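Local coordinates for protein epoxyqueuosine reductase (Streptococcus thermophilus, PDB 5D6S) that belongs to the QueG family of iron-sulfur proteins and holds cobalamin together with two iron-sulfur clusters, at residues I46-A51 with E202-V207; T93-A98 with G193-N198. All coordinates share one frame; numbering follows the deposited sequence.

In the fold
Both contacts reach one four-stranded antiparallel sheet, in the order 45-50, 93-100, 190-197, 152-155, and their centres lie about 9 Å apart. Interaction 2 joins the two central strands, whereas interaction 1 lays the loop after strand 190-197 against the edge strand 45-50. In sequence, both segments of interaction 2 fall between those of interaction 1: the chain starts at the edge strand, builds the centre, and comes back to the edge with the loop. The two are coupled directly: Thr49 O probably accepts hydrogen bonds from Ile94 N and Thr93 OG1, and Ile95 packs on Ile46. The example illustrates how a sheet beside a cobalamin pocket is built from sequence-distant pieces.

Interaction 1: I46-A51 with E202-V207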
loop_
_atom_site.group_PDB
_atom_site.type_symbol
_atom_site.label_atom_id
_atom_site.label_comp_id
_atom_site.label_asym_id
_atom_site.label_seq_id
_atom_site.Cartn_x
_atom_site.Cartn_y
_atom_site.Cartn_z
ATOM N N ILE A 46 8.962 -2.024 19.953
ATOM C CA ILE A 46 7.808 -2.512 20.692
ATOM C C ILE A 46 7.373 -1.466 21.683
ATOM O O ILE A 46 8.162 -0.637 22.137
ATOM C CB ILE A 46 8.105 -3.855 21.365
ATOM C CG1 ILE A 46 6.846 -4.442 21.986
ATOM C CG2 ILE A 46 9.233 -3.719 22.383
ATOM C CD1 ILE A 46 6.935 -5.944 22.157
ATOM N N GLY A 47 6.094 -1.482 21.981
ATOM C CA GLY A 47 5.467 -0.425 22.752
ATOM C C GLY A 47 4.324 -1.038 23.537
ATOM O O GLY A 47 3.911 -2.157 23.249
ATOM N N PHE A 48 3.842 -0.308 24.547
ATOM C CA PHE A 48 2.778 -0.790 25.414
ATOM C C PHE A 48 1.815 0.340 25.659
ATOM O O PHE A 48 2.196 1.503 25.735
ATOM C CB PHE A 48 3.338 -1.300 26.737
ATOM C CG PHE A 48 4.336 -2.409 26.583
ATOM C CD1 PHE A 48 5.671 -2.116 26.326
ATOM C CD2 PHE A 48 3.941 -3.741 26.662
ATOM C CE1 PHE A 48 6.605 -3.129 26.156
ATOM C CE2 PHE A 48 4.875 -4.761 26.498
ATOM C CZ PHE A 48 6.216 -4.455 26.250
ATOM N N THR A 49 0.545 -0.003 25.756
ATOM C CA THR A 49 -0.468 1.000 26.025
ATOM C C THR A 49 -1.681 0.304 26.604
ATOM O O THR A 49 -1.786 -0.920 26.586
ATOM C CB THR A 49 -0.848 1.804 24.774
ATOM O OG1 THR A 49 -2.057 2.533 25.024
ATOM C CG2 THR A 49 -1.066 0.886 23.603
ATOM N N THR A 50 -2.583 1.101 27.147
ATOM C CA THR A 50 -3.753 0.550 27.804
ATOM C C THR A 50 -4.723 0.066 26.741
ATOM O O THR A 50 -4.651 0.470 25.574
ATOM C CB THR A 50 -4.456 1.591 28.701
ATOM O OG1 THR A 50 -4.988 2.644 27.889
ATOM C CG2 THR A 50 -3.482 2.169 29.726
ATOM N N ALA A 51 -5.637 -0.791 27.169
ATOM C CA ALA A 51 -6.806 -1.128 26.385
ATOM C C ALA A 51 -7.887 -0.045 26.522
ATOM O O ALA A 51 -9.072 -0.326 26.346
ATOM C CB ALA A 51 -7.351 -2.469 26.832
ATOM N N GLU A 202 2.798 -1.737 32.551
ATOM C CA GLU A 202 3.192 -0.331 32.534
ATOM C C GLU A 202 3.158 0.233 31.121
ATOM O O GLU A 202 3.971 -0.183 30.291
ATOM C CB GLU A 202 4.627 -0.178 33.079
ATOM C CG GLU A 202 4.738 -0.191 34.592
ATOM C CD GLU A 202 4.344 1.141 35.194
ATOM O OE1 GLU A 202 5.061 2.132 34.946
ATOM O OE2 GLU A 202 3.322 1.197 35.910
ATOM N N PRO A 203 2.238 1.179 30.851
ATOM C CA PRO A 203 2.281 1.839 29.550
ATOM C C PRO A 203 3.618 2.521 29.293
ATOM O O PRO A 203 4.215 3.065 30.217
ATOM C CB PRO A 203 1.149 2.872 29.637
ATOM C CG PRO A 203 0.190 2.286 30.616
ATOM C CD PRO A 203 1.035 1.554 31.621
ATOM N N ASP A 204 4.090 2.454 28.052
ATOM C CA ASP A 204 5.236 3.239 27.624
ATOM C C ASP A 204 4.833 4.716 27.517
ATOM O O ASP A 204 3.668 5.065 27.730
ATOM C CB ASP A 204 5.794 2.717 26.285
ATOM C CG ASP A 204 6.867 1.659 26.469
ATOM O OD1 ASP A 204 7.573 1.689 27.504
ATOM O OD2 ASP A 204 7.042 0.823 25.560
ATOM N N GLN A 205 5.800 5.563 27.171
ATOM C CA GLN A 205 5.629 6.999 27.275
ATOM C C GLN A 205 4.814 7.642 26.143
ATOM O O GLN A 205 3.724 8.165 26.374
ATOM C CB GLN A 205 7.002 7.687 27.378
ATOM C CG GLN A 205 7.640 7.627 28.758
ATOM C CD GLN A 205 7.079 8.671 29.720
ATOM O OE1 GLN A 205 7.757 9.650 30.050
ATOM N NE2 GLN A 205 5.847 8.463 30.189
ATOM N N GLU A 206 5.369 7.594 24.941
ATOM C CA GLU A 206 4.985 8.414 23.768
ATOM C C GLU A 206 6.280 9.112 23.371
ATOM O O GLU A 206 7.354 8.685 23.816
ATOM C CB GLU A 206 3.820 9.400 23.967
ATOM C CG GLU A 206 2.438 8.771 23.715
ATOM C CD GLU A 206 1.436 9.696 23.016
ATOM O OE1 GLU A 206 0.225 9.349 22.942
ATOM O OE2 GLU A 206 1.836 10.782 22.539
ATOM N N VAL A 207 6.209 10.132 22.524
ATOM C CA VAL A 207 7.407 10.639 21.865
ATOM C C VAL A 207 7.407 12.173 21.913
ATOM O O VAL A 207 6.341 12.794 21.896
ATOM C CB VAL A 207 7.532 10.048 20.421
ATOM C CG1 VAL A 207 8.281 10.975 19.477
ATOM C CG2 VAL A 207 8.219 8.685 20.447
#
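Glu202 meets Phe48 through its backbone: its carbonyl O lies 3.8 Å from Phe48 CB, approaching the aromatic ring obliquely. Pro203 follows with an apolar contact, in which its CG rests 3.8 Å from Thr50 CG2, and its CA comes closest to that of Thr49. At Asp204 the contact becomes specific. Its backbone N donates to Phe48 O at 3.1 Å, with an N-H...O angle of 151°, from a position above the carbonyl plane. The CB of Asp204 points toward the strand, and its OD2 sits at the edge of the Phe48 ring, 3.3 Å from CD1, with the carboxylate plane steeply inclined to the ring at 72°, and also lies 3.5 Å from Gly47 CA. With CG anti to the carbonyl carbon (chi1 -58°), the Phe48 ring stands on the side of the backbone N, where its CD1 edge meets the carboxylate. The other carboxylate oxygen, OD1, forms a salt bridge with Lys31, which also hydrogen-bonds to Glu202 O; Ile34 and Gln35 of helix 30-40 touch the Phe48 side chain. The whole is an irregular loop fastened by one backbone hydrogen bond along an edge strand of an antiparallel sheet.

Interaction 2: T93-A98 with G193-N198; sequences TIISIA and GELITN
Thr93 to Ile97 pair with Thr197 to Gly193 as neighbouring antiparallel strands, the axes of these short segments approaching to 4.6 Å and their directions 160° from each other. These are the two central strands of the four-stranded sheet, and six backbone hydrogen bonds join them. The straightest, at 171°, runs from Ile95 N to Leu195 O over 2.9 Å, and Leu195 N returns a bond to Ile95 O. Thr93 with Thr197 and Ile97 with Gly193 complete the hydrogen-bonded pairs. Side chains alternate between the faces. On one, Ile94 CG1 meets Ile196 CG1 at 4.2 Å. There too, Ile94 CG2 lies alongside the CB of Glu194; Val166 of helix 163-169 touches both Ile94 and Glu194. On the other, Thr93 and Thr197 stand side by side with methyl groups facing, and Ile95 CG1 crosses to Thr197 CG2 at 4.1 Å. Helix 128-144 packs on part of this second face, with Leu139 against Leu195 and Leu132 and Leu136 against Ile97. Gly193 lies about 6 Å from the bound cobalamin. The side chain of its partner Ile97 has CG1 between the backbone N and the carbonyl carbon (chi1 65°), which brings that atom to 3.8 Å from Gly193 CA.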
loop_
_atom_site.group_PDB
_atom_site.type_symbol
_atom_site.label_atom_id
_atom_site.label_comp_id
_atom_site.label_asym_id
_atom_site.label_seq_id
_atom_site.Cartn_x
_atom_site.Cartn_y
_atom_site.Cartn_z
ATOM N N THR A 93 -4.117 -4.465 28.439
ATOM C CA THR A 93 -3.100 -3.709 27.717
ATOM C C THR A 93 -3.053 -4.118 26.237
ATOM O O THR A 93 -3.571 -5.175 25.856
ATOM C CB THR A 93 -1.704 -3.854 28.369
ATOM O OG1 THR A 93 -0.766 -3.014 27.685
ATOM C CG2 THR A 93 -1.195 -5.277 28.304
ATOM N N ILE A 94 -2.467 -3.252 25.406
ATOM C CA ILE A 94 -2.229 -3.529 23.974
ATOM C C ILE A 94 -0.751 -3.355 23.686
ATOM O O ILE A 94 -0.169 -2.335 24.026
ATOM C CB ILE A 94 -2.998 -2.564 23.031
ATOM C CG1 ILE A 94 -4.516 -2.726 23.196
ATOM C CG2 ILE A 94 -2.628 -2.836 21.585
ATOM C CD1 ILE A 94 -5.336 -1.636 22.536
ATOM N N ILE A 95 -0.169 -4.337 23.013
ATOM C CA ILE A 95 1.245 -4.306 22.658
ATOM C C ILE A 95 1.371 -4.035 21.171
ATOM O O ILE A 95 0.970 -4.861 20.351
ATOM C CB ILE A 95 1.928 -5.649 22.947
ATOM C CG1 ILE A 95 1.589 -6.109 24.370
ATOM C CG2 ILE A 95 3.424 -5.532 22.722
ATOM C CD1 ILE A 95 2.053 -7.517 24.706
ATOM N N SER A 96 1.928 -2.878 20.833
ATOM C CA SER A 96 2.137 -2.501 19.448
ATOM C C SER A 96 3.503 -2.959 19.007
ATOM O O SER A 96 4.486 -2.609 19.652
ATOM C CB SER A 96 2.048 -0.987 19.275
ATOM O OG SER A 96 2.436 -0.618 17.961
ATOM N N ILE A 97 3.579 -3.686 17.887
ATOM C CA ILE A 97 4.879 -4.021 17.282
ATOM C C ILE A 97 5.153 -3.245 15.991
ATOM O O ILE A 97 4.242 -2.724 15.359
ATOM C CB ILE A 97 5.057 -5.527 17.028
ATOM C CG1 ILE A 97 4.066 -6.040 16.005
ATOM C CG2 ILE A 97 4.892 -6.283 18.327
ATOM C CD1 ILE A 97 4.483 -7.390 15.463
ATOM N N ALA A 98 6.434 -3.134 15.659
ATOM C CA ALA A 98 6.883 -2.492 14.441
ATOM C C ALA A 98 8.051 -3.286 13.878
ATOM O O ALA A 98 8.968 -3.637 14.615
ATOM C CB ALA A 98 7.304 -1.065 14.711
ATOM N N GLY A 193 1.812 -3.844 13.807
ATOM C CA GLY A 193 0.916 -4.858 14.341
ATOM C C GLY A 193 0.518 -4.565 15.785
ATOM O O GLY A 193 1.071 -3.670 16.423
ATOM N N GLU A 194 -0.440 -5.331 16.291
ATOM C CA GLU A 194 -0.921 -5.218 17.672
ATOM C C GLU A 194 -1.235 -6.580 18.246
ATOM O O GLU A 194 -1.772 -7.443 17.563
ATOM C CB GLU A 194 -2.231 -4.451 17.773
ATOM C CG GLU A 194 -2.199 -3.055 17.224
ATOM C CD GLU A 194 -2.681 -2.998 15.810
ATOM O OE1 GLU A 194 -1.873 -2.581 14.957
ATOM O OE2 GLU A 194 -3.850 -3.391 15.561
ATOM N N LEU A 195 -0.924 -6.740 19.527
ATOM C CA LEU A 195 -1.382 -7.878 20.301
ATOM C C LEU A 195 -2.205 -7.331 21.459
ATOM O O LEU A 195 -1.657 -6.805 22.436
ATOM C CB LEU A 195 -0.189 -8.686 20.806
ATOM C CG LEU A 195 -0.513 -10.022 21.451
ATOM C CD1 LEU A 195 -1.198 -10.963 20.478
ATOM C CD2 LEU A 195 0.774 -10.651 21.962
ATOM N N ILE A 196 -3.525 -7.402 21.318
ATOM C CA ILE A 196 -4.427 -7.047 22.411
ATOM C C ILE A 196 -4.332 -8.167 23.435
ATOM O O ILE A 196 -4.256 -9.339 23.072
ATOM C CB ILE A 196 -5.889 -6.915 21.960
ATOM C CG1 ILE A 196 -6.032 -5.876 20.853
ATOM C CG2 ILE A 196 -6.769 -6.487 23.127
ATOM C CD1 ILE A 196 -7.388 -5.911 20.170
ATOM N N THR A 197 -4.337 -7.802 24.714
ATOM C CA THR A 197 -4.043 -8.755 25.784
ATOM C C THR A 197 -4.704 -8.407 27.133
ATOM O O THR A 197 -5.105 -7.266 27.380
ATOM C CB THR A 197 -2.507 -8.942 25.932
ATOM O OG1 THR A 197 -2.212 -9.654 27.131
ATOM C CG2 THR A 197 -1.797 -7.627 25.998
ATOM N N ASN A 198 -4.786 -9.413 28.010
ATOM C CA ASN A 198 -5.341 -9.252 29.373
ATOM C C ASN A 198 -4.287 -9.022 30.472
ATOM O O ASN A 198 -4.583 -9.165 31.654
ATOM C CB ASN A 198 -6.184 -10.468 29.745
ATOM C CG ASN A 198 -5.348 -11.708 30.014
ATOM O OD1 ASN A 198 -4.130 -11.723 29.813
ATOM N ND2 ASN A 198 -6.011 -12.769 30.439
HETATM O O HOH W 1 -0.181 -1.089 15.802
#